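Local coordinates for nonribosomal peptide synthase (Streptomyces sp. MJ635-86F5, PDB 5JJP), which probably activates an aliphatic beta-amino acid by ATP-dependent adenylation, as a member of the ANL superfamily of adenylate-forming enzymes, at residues A203-A206 against F207-I211. Residues are numbered along the deposited sequence; the frame is centred on the assembly and turned at random.
Sequences ANIA and FHRGI
N204 and H208, one helical turn apart on helix 201-212, bring their side chains together on its buried side. The amide nitrogen ND2 of N204 lies at the edge of the imidazole, in its plane, 3.2 Å from NE2 of H208, while the amide and ring planes stand nearly perpendicular, 83° apart. With CG anti to the backbone N (chi1 -160°), the same amide also lies beside the F207 ring and almost parallel to it, the planes differing by 8°; its OD1 comes 4.1 Å from F207 CB. F207 CD2 in turn sits over one face of the imidazole, toward the rim, and I211 CG1 lies 3.5 Å above the plane of the phenyl ring, likewise toward its rim. This is the tightly packed part: flat groups can lie alongside or over one another here, with M335 touching both N204 and F207, and A239 and L240 of helix 232-243 touching H208. Replacing N204 by an alanine is likely to leave the H208 edge without its polar neighbour and to remove the amide lying beside the F207 ring.

In the backbone beneath, the N-H groups of F207 to I211 each bond to the carbonyl four residues back, as from R209 N to I205 O at 2.9 Å. Toward solvent the contact is looser. R209, the exposed residue, bends at chi3 and folds its guanidinium back over the preceding turn, bringing NH2 within 3.5 Å of A206 CB; the small methyl of alanine leaves room for it. Y34 of helix 31-37 touches both H208 and R209. The buried side thus mixes amide and imidazole with aromatic and aliphatic groups, N204 ND2 giving the H208 edge a polar neighbour in largely nonpolar surroundings, while R209 keeps its charge at the exposed rim.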
ATOM      1  N   ALA A 203      10.908  -1.767   6.383  1.00 14.31           N
ATOM      2  CA  ALA A 203      10.412  -2.832   5.516  1.00 12.37           C
ATOM      3  C   ALA A 203       9.665  -2.238   4.361  1.00 11.83           C
ATOM      4  O   ALA A 203       9.790  -2.718   3.232  1.00 11.17           O
ATOM      5  CB  ALA A 203       9.523  -3.794   6.261  1.00 11.04           C
ATOM      6  N   ASN A 204       8.829  -1.258   4.638  1.00 11.54           N
ATOM      7  CA  ASN A 204       8.047  -0.680   3.571  1.00 12.38           C
ATOM      8  C   ASN A 204       8.904   0.166   2.638  1.00 12.43           C
ATOM      9  O   ASN A 204       8.734   0.141   1.420  1.00 12.37           O
ATOM     10  CB  ASN A 204       6.805   0.070   4.076  1.00 13.11           C
ATOM     11  CG  ASN A 204       5.768   0.248   2.974  1.00 12.74           C
ATOM     12  OD1 ASN A 204       5.420  -0.725   2.251  1.00 14.03           O
ATOM     13  ND2 ASN A 204       5.353   1.453   2.770  1.00 12.50           N
ATOM     14  N   ILE A 205       9.902   0.826   3.202  1.00 13.39           N
ATOM     15  CA  ILE A 205      10.891   1.536   2.388  1.00 13.65           C
ATOM     16  C   ILE A 205      11.608   0.551   1.464  1.00 13.34           C
ATOM     17  O   ILE A 205      11.843   0.842   0.276  1.00 12.66           O
ATOM     18  CB  ILE A 205      11.856   2.325   3.267  1.00 13.29           C
ATOM     19  CG1 ILE A 205      11.153   3.560   3.837  1.00 12.71           C
ATOM     20  CG2 ILE A 205      13.053   2.809   2.458  1.00 14.28           C
ATOM     21  CD1 ILE A 205      11.882   4.181   4.982  1.00 12.53           C
ATOM     22  N   ALA A 206      11.860  -0.648   1.959  1.00 12.83           N
ATOM     23  CA  ALA A 206      12.610  -1.636   1.137  1.00 12.67           C
ATOM     24  C   ALA A 206      11.749  -2.082  -0.036  1.00 12.56           C
ATOM     25  O   ALA A 206      12.232  -2.309  -1.110  1.00 14.12           O
ATOM     26  CB  ALA A 206      13.033  -2.826   1.989  1.00 12.61           C
ATOM     27  N   PHE A 207      10.452  -2.192   0.207  1.00 12.87           N
ATOM     28  CA  PHE A 207       9.524  -2.470  -0.813  1.00 13.15           C
ATOM     29  C   PHE A 207       9.573  -1.406  -1.955  1.00 13.95           C
ATOM     30  O   PHE A 207       9.713  -1.744  -3.100  1.00 12.64           O
ATOM     31  CB  PHE A 207       8.141  -2.549  -0.243  1.00 13.58           C
ATOM     32  CG  PHE A 207       7.102  -2.801  -1.277  1.00 16.31           C
ATOM     33  CD1 PHE A 207       7.012  -4.025  -1.894  1.00 18.08           C
ATOM     34  CD2 PHE A 207       6.242  -1.772  -1.705  1.00 17.25           C
ATOM     35  CE1 PHE A 207       6.086  -4.251  -2.914  1.00 19.64           C
ATOM     36  CE2 PHE A 207       5.317  -1.993  -2.695  1.00 17.41           C
ATOM     37  CZ  PHE A 207       5.231  -3.236  -3.293  1.00 18.30           C
ATOM     38  N   HIS A 208       9.397  -0.133  -1.620  1.00 14.24           N
ATOM     39  CA  HIS A 208       9.384   0.913  -2.623  1.00 14.79           C
ATOM     40  C   HIS A 208      10.735   0.979  -3.346  1.00 16.31           C
ATOM     41  O   HIS A 208      10.778   1.112  -4.549  1.00 15.86           O
ATOM     42  CB  HIS A 208       8.998   2.231  -1.984  1.00 14.85           C
ATOM     43  CG  HIS A 208       7.607   2.211  -1.486  1.00 15.78           C
ATOM     44  ND1 HIS A 208       6.537   2.032  -2.335  1.00 15.44           N
ATOM     45  CD2 HIS A 208       7.107   2.194  -0.232  1.00 16.85           C
ATOM     46  CE1 HIS A 208       5.428   1.975  -1.627  1.00 16.41           C
ATOM     47  NE2 HIS A 208       5.749   2.045  -0.344  1.00 18.25           N
ATOM     48  N   ARG A 209      11.824   0.815  -2.606  1.00 16.33           N
ATOM     49  CA  ARG A 209      13.125   0.805  -3.227  1.00 17.46           C
ATOM     50  C   ARG A 209      13.239  -0.273  -4.304  1.00 18.38           C
ATOM     51  O   ARG A 209      13.760  -0.031  -5.404  1.00 17.04           O
ATOM     52  CB  ARG A 209      14.221   0.566  -2.190  1.00 17.88           C
ATOM     53  CG  ARG A 209      14.624   1.770  -1.380  1.00 17.62           C
ATOM     54  CD  ARG A 209      16.014   1.467  -0.806  1.00 20.11           C
ATOM     55  NE  ARG A 209      15.904   0.561   0.276  1.00 19.41           N
ATOM     56  CZ  ARG A 209      16.479  -0.631   0.442  1.00 21.12           C
ATOM     57  NH1 ARG A 209      17.394  -1.149  -0.372  1.00 20.87           N
ATOM     58  NH2 ARG A 209      16.128  -1.298   1.556  1.00 20.47           N
ATOM     59  N   GLY A 210      12.848  -1.491  -3.946  1.00 18.16           N
ATOM     60  CA  GLY A 210      12.877  -2.589  -4.889  1.00 18.06           C
ATOM     61  C   GLY A 210      11.972  -2.305  -6.088  1.00 19.83           C
ATOM     62  O   GLY A 210      12.407  -2.469  -7.229  1.00 21.87           O
ATOM     63  N   ILE A 211      10.719  -1.907  -5.847  1.00 17.33           N
ATOM     64  CA  ILE A 211       9.768  -1.768  -6.932  1.00 18.45           C
ATOM     65  C   ILE A 211      10.169  -0.652  -7.945  1.00 16.94           C
ATOM     66  O   ILE A 211      10.052  -0.847  -9.120  1.00 15.42           O
ATOM     67  CB  ILE A 211       8.347  -1.571  -6.379  1.00 21.03           C
ATOM     68  CG1 ILE A 211       7.817  -2.902  -5.789  1.00 22.69           C
ATOM     69  CG2 ILE A 211       7.380  -1.124  -7.453  1.00 22.05           C
ATOM     70  CD1 ILE A 211       7.500  -3.982  -6.815  1.00 20.98           C
TER